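Long-range contacts in cellulase (Bacillus sp. BG-CS10, PDB 5E0C), which probably hydrolyses internal beta-1,4-glucosidic bonds of cellulose, as a family 5 glycoside hydrolase with a barrel-shaped catalytic domain and further modules related to carbohydrate-binding domains: residues D9-V14 against G264-L269; V191-E196 against I220-Y225; T197-D202 against I250-R255. All blocks are in the same frame, centred on the assembly; numbering follows the deposited sequence.

Contact 1 of 3, residues D9-V14 against G264-L269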
loop_
_atom_site.group_PDB
_atom_site.type_symbol
_atom_site.label_atom_id
_atom_site.label_comp_id
_atom_site.label_asym_id
_atom_site.label_seq_id
_atom_site.Cartn_x
_atom_site.Cartn_y
_atom_site.Cartn_z
ATOM N N ASP A 9 10.542 -9.741 -26.926
ATOM C CA ASP A 9 10.921 -8.348 -26.683
ATOM C C ASP A 9 10.043 -7.660 -25.633
ATOM O O ASP A 9 10.542 -6.909 -24.795
ATOM C CB ASP A 9 10.861 -7.539 -27.978
ATOM C CG ASP A 9 11.830 -8.043 -29.028
ATOM O OD1 ASP A 9 12.610 -8.968 -28.716
ATOM O OD2 ASP A 9 11.816 -7.511 -30.160
ATOM N N ILE A 10 8.737 -7.905 -25.683
ATOM C CA ILE A 10 7.833 -7.179 -24.811
ATOM C C ILE A 10 8.035 -7.651 -23.365
ATOM O O ILE A 10 7.922 -6.861 -22.419
ATOM C CB ILE A 10 6.351 -7.325 -25.263
ATOM C CG1 ILE A 10 5.451 -6.378 -24.464
ATOM C CG2 ILE A 10 5.867 -8.769 -25.171
ATOM C CD1 ILE A 10 5.863 -4.940 -24.567
ATOM N N GLN A 11 8.392 -8.923 -23.209
ATOM C CA GLN A 11 8.675 -9.491 -21.896
ATOM C C GLN A 11 9.988 -8.966 -21.321
ATOM O O GLN A 11 10.099 -8.766 -20.109
ATOM C CB GLN A 11 8.704 -11.023 -21.968
ATOM C CG GLN A 11 7.324 -11.627 -22.158
ATOM C CD GLN A 11 7.325 -13.145 -22.186
ATOM O OE1 GLN A 11 8.148 -13.770 -22.863
ATOM N NE2 GLN A 11 6.392 -13.748 -21.447
ATOM N N SER A 12 10.974 -8.743 -22.189
ATOM C CA SER A 12 12.251 -8.185 -21.758
ATOM C C SER A 12 12.066 -6.743 -21.347
ATOM O O SER A 12 12.645 -6.290 -20.384
ATOM C CB SER A 12 13.297 -8.266 -22.868
ATOM O OG SER A 12 13.386 -9.589 -23.348
ATOM N N TYR A 13 11.276 -6.029 -22.130
ATOM C CA TYR A 13 10.885 -4.665 -21.849
ATOM C C TYR A 13 10.276 -4.558 -20.439
ATOM O O TYR A 13 10.769 -3.806 -19.566
ATOM C CB TYR A 13 9.905 -4.224 -22.946
ATOM C CG TYR A 13 9.375 -2.818 -22.861
ATOM C CD1 TYR A 13 8.312 -2.514 -22.028
ATOM C CD2 TYR A 13 9.913 -1.802 -23.641
ATOM C CE1 TYR A 13 7.813 -1.243 -21.948
ATOM C CE2 TYR A 13 9.414 -0.518 -23.572
ATOM C CZ TYR A 13 8.366 -0.246 -22.717
ATOM O OH TYR A 13 7.844 1.023 -22.633
ATOM N N VAL A 14 9.232 -5.346 -20.193
ATOM C CA VAL A 14 8.548 -5.275 -18.901
ATOM C C VAL A 14 9.448 -5.757 -17.751
ATOM O O VAL A 14 9.392 -5.211 -16.642
ATOM C CB VAL A 14 7.221 -6.078 -18.920
ATOM C CG1 VAL A 14 6.646 -6.216 -17.522
ATOM C CG2 VAL A 14 6.216 -5.395 -19.831
ATOM N N GLY A 264 2.702 -15.665 -22.459
ATOM C CA GLY A 264 3.535 -14.679 -23.122
ATOM C C GLY A 264 3.043 -13.246 -22.999
ATOM O O GLY A 264 3.573 -12.341 -23.642
ATOM N N ILE A 265 2.022 -13.023 -22.182
ATOM C CA ILE A 265 1.575 -11.657 -21.943
ATOM C C ILE A 265 2.147 -11.154 -20.625
ATOM O O ILE A 265 1.819 -11.669 -19.564
ATOM C CB ILE A 265 0.042 -11.552 -21.930
ATOM C CG1 ILE A 265 -0.506 -11.937 -23.307
ATOM C CG2 ILE A 265 -0.378 -10.132 -21.540
ATOM C CD1 ILE A 265 -1.989 -11.834 -23.431
ATOM N N PRO A 266 3.038 -10.161 -20.695
ATOM C CA PRO A 266 3.666 -9.683 -19.463
ATOM C C PRO A 266 2.690 -8.871 -18.612
ATOM O O PRO A 266 1.763 -8.237 -19.126
ATOM C CB PRO A 266 4.838 -8.835 -19.967
ATOM C CG PRO A 266 4.461 -8.427 -21.344
ATOM C CD PRO A 266 3.521 -9.455 -21.895
ATOM N N VAL A 267 2.896 -8.929 -17.304
ATOM C CA VAL A 267 2.009 -8.284 -16.366
ATOM C C VAL A 267 2.746 -7.212 -15.564
ATOM O O VAL A 267 3.823 -7.462 -14.997
ATOM C CB VAL A 267 1.390 -9.300 -15.388
ATOM C CG1 VAL A 267 0.516 -8.584 -14.337
ATOM C CG2 VAL A 267 0.617 -10.380 -16.148
ATOM N N VAL A 268 2.165 -6.018 -15.534
ATOM C CA VAL A 268 2.583 -4.990 -14.601
ATOM C C VAL A 268 1.530 -4.825 -13.482
ATOM O O VAL A 268 0.319 -4.554 -13.712
ATOM C CB VAL A 268 2.834 -3.639 -15.310
ATOM C CG1 VAL A 268 3.200 -2.554 -14.298
ATOM C CG2 VAL A 268 3.931 -3.795 -16.340
ATOM N N LEU A 269 2.011 -5.042 -12.265
ATOM C CA LEU A 269 1.286 -4.664 -11.068
ATOM C C LEU A 269 1.440 -3.154 -10.924
ATOM O O LEU A 269 2.355 -2.681 -10.258
ATOM C CB LEU A 269 1.832 -5.403 -9.851
ATOM C CG LEU A 269 1.108 -5.225 -8.524
ATOM C CD1 LEU A 269 -0.367 -5.577 -8.679
ATOM C CD2 LEU A 269 1.766 -6.088 -7.462
#
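Gln-11 and Pro-266 make the nearest backbone approach, their CA atoms 5.6 Å apart, where helix 9-17 passes over the loop that leads into strand 267-272. Pro-266 is the hub. Val-14 sets CG2 against the ring, 3.7 Å from Pro-266 CB, and crosses it at about a right angle. Ile-10, one helical turn earlier, brings CG1 to 3.9 Å from Pro-266 CG, while its CG2 rests near the CG and CD of the same ring. The other branch of Val-14, CG1, which a chi1 of 170° places opposite the backbone N, reaches into the strand and meets CG2 of Val-268 at 3.8 Å. At the outer margin the extended side chain of Gln-11 carries its amide to Gly-264, with NE2 3.4 Å from CA. Gly-264 is the C' residue of the Schellman motif that ends helix 243-261. With an alanine in place of Gln-11 the side chain would end at CB and would probably leave a gap over Gly-264, where the amide now lies. With no hydrogen bond across it, the contact depends on apolar packing and shape, consistent with a short helix capping the N-terminal end of the barrel.

Contact 2 of 3, residues V191-E196 against I220-Y225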
loop_
_atom_site.group_PDB
_atom_site.type_symbol
_atom_site.label_atom_id
_atom_site.label_comp_id
_atom_site.label_asym_id
_atom_site.label_seq_id
_atom_site.Cartn_x
_atom_site.Cartn_y
_atom_site.Cartn_z
ATOM N N VAL A 191 -0.630 -0.422 -22.268
ATOM C CA VAL A 191 -0.948 -1.122 -21.035
ATOM C C VAL A 191 -2.457 -1.140 -20.840
ATOM O O VAL A 191 -3.103 -0.091 -20.848
ATOM C CB VAL A 191 -0.262 -0.452 -19.813
ATOM C CG1 VAL A 191 -0.510 -1.253 -18.544
ATOM C CG2 VAL A 191 1.227 -0.299 -20.065
ATOM N N LEU A 192 -3.020 -2.326 -20.663
ATOM C CA LEU A 192 -4.461 -2.473 -20.587
ATOM C C LEU A 192 -4.884 -3.118 -19.285
ATOM O O LEU A 192 -4.335 -4.145 -18.875
ATOM C CB LEU A 192 -4.978 -3.292 -21.770
ATOM C CG LEU A 192 -4.570 -2.795 -23.153
ATOM C CD1 LEU A 192 -5.029 -3.781 -24.198
ATOM C CD2 LEU A 192 -5.146 -1.422 -23.426
ATOM N N PRO A 193 -5.874 -2.511 -18.629
ATOM C CA PRO A 193 -6.358 -2.981 -17.328
ATOM C C PRO A 193 -7.493 -3.992 -17.406
ATOM O O PRO A 193 -8.267 -3.994 -18.361
ATOM C CB PRO A 193 -6.860 -1.695 -16.673
ATOM C CG PRO A 193 -7.406 -0.896 -17.870
ATOM C CD PRO A 193 -6.439 -1.197 -19.001
ATOM N N THR A 194 -7.590 -4.834 -16.389
ATOM C CA THR A 194 -8.828 -5.521 -16.112
ATOM C C THR A 194 -9.807 -4.490 -15.557
ATOM O O THR A 194 -9.430 -3.352 -15.273
ATOM C CB THR A 194 -8.659 -6.659 -15.091
ATOM O OG1 THR A 194 -7.997 -6.154 -13.924
ATOM C CG2 THR A 194 -7.844 -7.808 -15.679
ATOM N N LEU A 195 -11.061 -4.891 -15.401
ATOM C CA LEU A 195 -12.065 -4.016 -14.810
ATOM C C LEU A 195 -11.704 -3.760 -13.360
ATOM O O LEU A 195 -11.426 -4.699 -12.617
ATOM C CB LEU A 195 -13.464 -4.637 -14.911
ATOM C CG LEU A 195 -14.667 -3.745 -14.577
ATOM C CD1 LEU A 195 -14.827 -2.639 -15.610
ATOM C CD2 LEU A 195 -15.941 -4.582 -14.475
ATOM N N GLU A 196 -11.702 -2.484 -12.970
ATOM C CA GLU A 196 -11.299 -2.052 -11.627
ATOM C C GLU A 196 -9.875 -2.486 -11.297
ATOM O O GLU A 196 -9.508 -2.550 -10.130
ATOM C CB GLU A 196 -12.263 -2.602 -10.565
ATOM C CG GLU A 196 -13.720 -2.290 -10.844
ATOM C CD GLU A 196 -14.643 -2.697 -9.715
ATOM O OE1 GLU A 196 -14.129 -2.978 -8.615
ATOM O OE2 GLU A 196 -15.880 -2.723 -9.927
ATOM N N ILE A 220 0.626 -4.986 -22.752
ATOM C CA ILE A 220 0.943 -5.355 -21.384
ATOM C C ILE A 220 -0.334 -5.380 -20.570
ATOM O O ILE A 220 -1.133 -4.461 -20.666
ATOM C CB ILE A 220 1.933 -4.362 -20.743
ATOM C CG1 ILE A 220 3.185 -4.213 -21.605
ATOM C CG2 ILE A 220 2.285 -4.790 -19.334
ATOM C CD1 ILE A 220 3.993 -3.004 -21.263
ATOM N N ALA A 221 -0.536 -6.429 -19.781
ATOM C CA ALA A 221 -1.696 -6.492 -18.911
ATOM C C ALA A 221 -1.362 -5.820 -17.587
ATOM O O ALA A 221 -0.233 -5.903 -17.123
ATOM C CB ALA A 221 -2.144 -7.956 -18.683
ATOM N N THR A 222 -2.330 -5.137 -16.987
ATOM C CA THR A 222 -2.067 -4.544 -15.692
ATOM C C THR A 222 -3.161 -4.778 -14.672
ATOM O O THR A 222 -4.361 -4.696 -14.981
ATOM C CB THR A 222 -1.832 -3.024 -15.779
ATOM O OG1 THR A 222 -1.457 -2.547 -14.486
ATOM C CG2 THR A 222 -3.090 -2.265 -16.255
ATOM N N VAL A 223 -2.728 -5.050 -13.443
ATOM C CA VAL A 223 -3.665 -5.145 -12.323
ATOM C C VAL A 223 -3.099 -4.379 -11.126
ATOM O O VAL A 223 -1.937 -3.942 -11.153
ATOM C CB VAL A 223 -3.948 -6.614 -11.916
ATOM C CG1 VAL A 223 -4.781 -7.334 -12.987
ATOM C CG2 VAL A 223 -2.650 -7.363 -11.637
ATOM N N HIS A 224 -3.924 -4.205 -10.092
ATOM C CA HIS A 224 -3.501 -3.547 -8.859
ATOM C C HIS A 224 -3.751 -4.496 -7.699
ATOM O O HIS A 224 -4.609 -5.372 -7.802
ATOM C CB HIS A 224 -4.257 -2.221 -8.625
ATOM C CG HIS A 224 -3.950 -1.156 -9.628
ATOM N ND1 HIS A 224 -4.623 0.055 -9.660
ATOM C CD2 HIS A 224 -3.050 -1.093 -10.636
ATOM C CE1 HIS A 224 -4.149 0.801 -10.629
ATOM N NE2 HIS A 224 -3.189 0.126 -11.248
ATOM N N TYR A 225 -3.015 -4.321 -6.601
ATOM C CA TYR A 225 -3.169 -5.180 -5.425
ATOM C C TYR A 225 -2.794 -4.467 -4.132
ATOM O O TYR A 225 -1.690 -3.971 -3.989
ATOM C CB TYR A 225 -2.318 -6.443 -5.567
ATOM C CG TYR A 225 -2.574 -7.483 -4.489
ATOM C CD1 TYR A 225 -3.746 -8.235 -4.482
ATOM C CD2 TYR A 225 -1.643 -7.718 -3.487
ATOM C CE1 TYR A 225 -3.985 -9.193 -3.501
ATOM C CE2 TYR A 225 -1.866 -8.672 -2.510
ATOM C CZ TYR A 225 -3.037 -9.408 -2.521
ATOM O OH TYR A 225 -3.254 -10.354 -1.547
#
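Leu-192 and Ala-221 are paired between Val-191 with Ile-220 and Pro-193 with Thr-222, in parallel register over three residues. The two short strand segments diverge in direction by 44°, with axes 4.6 Å apart at closest approach.

Two backbone hydrogen bonds hold the pair, both made by Leu-192. Its N donates to Ile-220 O over 2.8 Å, nearly straight at the hydrogen (168°), and its O accepts from Thr-222 N at 2.9 Å, the donor standing above the carbonyl plane. CA-H...O contacts reinforce them: Val-191 to Ile-220 O, Ala-221 to Leu-192 O and Pro-193 to Thr-222 O.

The apolar packing centres on Val-191 and Thr-222, which share a face of the sheet. Val-191 CG1 lies 3.5 Å from Thr-222 CB, the two side chains crossing at about a right angle, and its CG2 meets Ile-220 CD1 at 4.1 Å. A chi1 of -175° sets Thr-222 OG1 anti to the backbone N, where it is hydrogen-bonded to Val-268 O of strand 267-272, and leaves CG2 between N and the carbonyl carbon, 3.5 Å from Pro-193 CA. Beyond the paired residues, Thr-194 OG1 approaches Val-223 CG1 at 3.6 Å, but its hydrogen bond is to Ala-198 O.

These strands are the parallel pair of a beta-alpha-beta unit, neighbours in the eight-stranded barrel. Helix 201-214, the crossover between them, packs through Leu-207 on Leu-192, Thr-194 and Ala-221, while helix 161-181 also touches Leu-192 and Pro-193. Strand 267-272 continues the sheet beyond strand 219-225, and Ile-220 leans on its Val-268.

Contact 3 of 3, residues T197-D202 against I250-R255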
loop_
_atom_site.group_PDB
_atom_site.type_symbol
_atom_site.label_atom_id
_atom_site.label_comp_id
_atom_site.label_asym_id
_atom_site.label_seq_id
_atom_site.Cartn_x
_atom_site.Cartn_y
_atom_site.Cartn_z
ATOM N N THR A 197 -9.081 -2.769 -12.331
ATOM C CA THR A 197 -7.788 -3.449 -12.191
ATOM C C THR A 197 -7.820 -4.587 -11.165
ATOM O O THR A 197 -6.846 -4.809 -10.464
ATOM C CB THR A 197 -6.654 -2.473 -11.799
ATOM O OG1 THR A 197 -6.961 -1.838 -10.545
ATOM C CG2 THR A 197 -6.451 -1.415 -12.874
ATOM N N ALA A 198 -8.936 -5.299 -11.077
ATOM C CA ALA A 198 -9.045 -6.427 -10.154
ATOM C C ALA A 198 -8.566 -7.744 -10.783
ATOM O O ALA A 198 -8.240 -7.798 -11.972
ATOM C CB ALA A 198 -10.479 -6.563 -9.665
ATOM N N THR A 199 -8.549 -8.809 -9.983
ATOM C CA THR A 199 -7.849 -10.039 -10.365
ATOM C C THR A 199 -8.682 -11.315 -10.328
ATOM O O THR A 199 -8.125 -12.410 -10.268
ATOM C CB THR A 199 -6.648 -10.290 -9.448
ATOM O OG1 THR A 199 -7.125 -10.607 -8.132
ATOM C CG2 THR A 199 -5.731 -9.069 -9.404
ATOM N N SER A 200 -10.003 -11.192 -10.346
ATOM C CA SER A 200 -10.836 -12.384 -10.402
ATOM C C SER A 200 -10.703 -13.004 -11.791
ATOM O O SER A 200 -10.511 -12.294 -12.788
ATOM C CB SER A 200 -12.293 -12.056 -10.092
ATOM O OG SER A 200 -12.898 -11.431 -11.208
ATOM N N GLN A 201 -10.808 -14.326 -11.844
ATOM C CA GLN A 201 -10.596 -15.077 -13.069
ATOM C C GLN A 201 -11.381 -14.553 -14.280
ATOM O O GLN A 201 -10.837 -14.467 -15.383
ATOM C CB GLN A 201 -10.939 -16.543 -12.827
ATOM C CG GLN A 201 -10.577 -17.440 -13.974
ATOM C CD GLN A 201 -9.141 -17.255 -14.423
ATOM O OE1 GLN A 201 -8.885 -16.845 -15.564
ATOM N NE2 GLN A 201 -8.191 -17.568 -13.538
ATOM N N ASP A 202 -12.645 -14.193 -14.084
ATOM C CA ASP A 202 -13.466 -13.716 -15.196
ATOM C C ASP A 202 -12.914 -12.423 -15.805
ATOM O O ASP A 202 -12.916 -12.245 -17.028
ATOM C CB ASP A 202 -14.915 -13.502 -14.745
ATOM C CG ASP A 202 -15.814 -13.019 -15.876
ATOM O OD1 ASP A 202 -16.129 -13.826 -16.778
ATOM O OD2 ASP A 202 -16.209 -11.831 -15.868
ATOM N N ILE A 250 -0.825 -15.703 -2.846
ATOM C CA ILE A 250 -0.501 -16.848 -3.704
ATOM C C ILE A 250 -1.592 -17.142 -4.745
ATOM O O ILE A 250 -1.300 -17.239 -5.933
ATOM C CB ILE A 250 -0.247 -18.109 -2.868
ATOM C CG1 ILE A 250 1.081 -17.990 -2.105
ATOM C CG2 ILE A 250 -0.245 -19.350 -3.756
ATOM C CD1 ILE A 250 1.357 -19.156 -1.162
ATOM N N ASP A 251 -2.842 -17.260 -4.299
ATOM C CA ASP A 251 -3.968 -17.494 -5.198
ATOM C C ASP A 251 -4.071 -16.400 -6.260
ATOM O O ASP A 251 -4.217 -16.692 -7.472
ATOM C CB ASP A 251 -5.292 -17.582 -4.416
ATOM C CG ASP A 251 -5.333 -18.758 -3.454
ATOM O OD1 ASP A 251 -4.498 -19.674 -3.589
ATOM O OD2 ASP A 251 -6.212 -18.780 -2.568
ATOM N N THR A 252 -3.994 -15.143 -5.815
ATOM C CA THR A 252 -4.161 -14.029 -6.743
ATOM C C THR A 252 -3.133 -14.098 -7.869
ATOM O O THR A 252 -3.476 -14.066 -9.068
ATOM C CB THR A 252 -4.037 -12.662 -6.028
ATOM O OG1 THR A 252 -5.029 -12.570 -5.003
ATOM C CG2 THR A 252 -4.227 -11.521 -7.006
ATOM N N PHE A 253 -1.859 -14.208 -7.502
ATOM C CA PHE A 253 -0.866 -14.098 -8.552
ATOM C C PHE A 253 -0.611 -15.424 -9.274
ATOM O O PHE A 253 -0.003 -15.446 -10.342
ATOM C CB PHE A 253 0.386 -13.465 -7.975
ATOM C CG PHE A 253 0.184 -12.012 -7.664
ATOM C CD1 PHE A 253 0.135 -11.079 -8.691
ATOM C CD2 PHE A 253 -0.048 -11.587 -6.361
ATOM C CE1 PHE A 253 -0.096 -9.744 -8.430
ATOM C CE2 PHE A 253 -0.285 -10.236 -6.085
ATOM C CZ PHE A 253 -0.309 -9.310 -7.124
ATOM N N ASN A 254 -1.138 -16.515 -8.735
ATOM C CA ASN A 254 -1.237 -17.733 -9.528
ATOM C C ASN A 254 -2.209 -17.513 -10.684
ATOM O O ASN A 254 -1.888 -17.805 -11.837
ATOM C CB ASN A 254 -1.693 -18.920 -8.680
ATOM C CG ASN A 254 -0.545 -19.614 -8.000
ATOM O OD1 ASN A 254 0.617 -19.298 -8.257
ATOM N ND2 ASN A 254 -0.857 -20.569 -7.122
ATOM N N ARG A 255 -3.396 -16.994 -10.379
ATOM C CA ARG A 255 -4.344 -16.711 -11.446
ATOM C C ARG A 255 -3.731 -15.780 -12.477
ATOM O O ARG A 255 -3.793 -16.041 -13.684
ATOM C CB ARG A 255 -5.622 -16.087 -10.898
ATOM C CG ARG A 255 -6.408 -16.980 -9.984
ATOM C CD ARG A 255 -7.805 -16.424 -9.785
ATOM N NE ARG A 255 -7.801 -15.076 -9.217
ATOM C CZ ARG A 255 -7.816 -14.824 -7.912
ATOM N NH1 ARG A 255 -7.826 -15.831 -7.050
ATOM N NH2 ARG A 255 -7.823 -13.570 -7.466
#
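Arg-255 reaches across Thr-199 at about a right angle and grips it side-on with NE and NH2. NE donates to Thr-199 O at 2.9 Å, with an angle of 151° at the hydrogen. Arg-255 NH2 donates to the same Thr-199 O at 3.0 Å and to Thr-199 OG1 at 3.1 Å. The carbonyl oxygen lies in the guanidinium plane, so both N-H groups meet it at the edge; seen from the carbonyl, NE is only slightly tilted from its plane whereas NH2 stands well above it. A bend at chi3 (-59°) swings the guanidinium back over its own helix, where one face lies above Thr-252 CA. Three bonds to two oxygens of one residue should restrain the rotation of the arginine end.

Thr-252 completes the contact. Its CG2 comes to 3.2 Å from Thr-199 OG1 and also packs on CB and CG2 of that threonine, while Thr-252 OG1 turns back to Asp-248 O within the helix. Alongside, the Gln-201 side chain slides past the aliphatic part of Arg-255 in the opposite direction.

Thr-199 directly precedes Ser-200, the N-cap of helix 201-214, and the grip therefore ties the start of that helix to the middle of helix 243-261. Strand 219-225 touches both segments: Val-223 packs on Thr-199, and Tyr-225 touches Thr-252 and meets Phe-253 edge-to-face.

Overall arrangement
All three lie in the (beta/alpha)8 TIM barrel: contact 2 in its sheet, contact 1 between the N-terminal helix and a strand with its lead-in loop, contact 3 between a helix start and a helix. Centres of contacts 2 and 3 are about 11 Å apart, of 1 and 2 about 13 Å, of 1 and 3 about 17 Å. Contact 1 closes the longest loop; the other two nest inside it, alternating along the chain. Strand 219-225 links them, pairing with strand 190-193, bordering strand 267-272 and bonding to contact 3 from His-224 N to Thr-197 O. Together they run from the barrel's N-terminal end towards the C-terminal strand ends, where family 5 enzymes carry their active site.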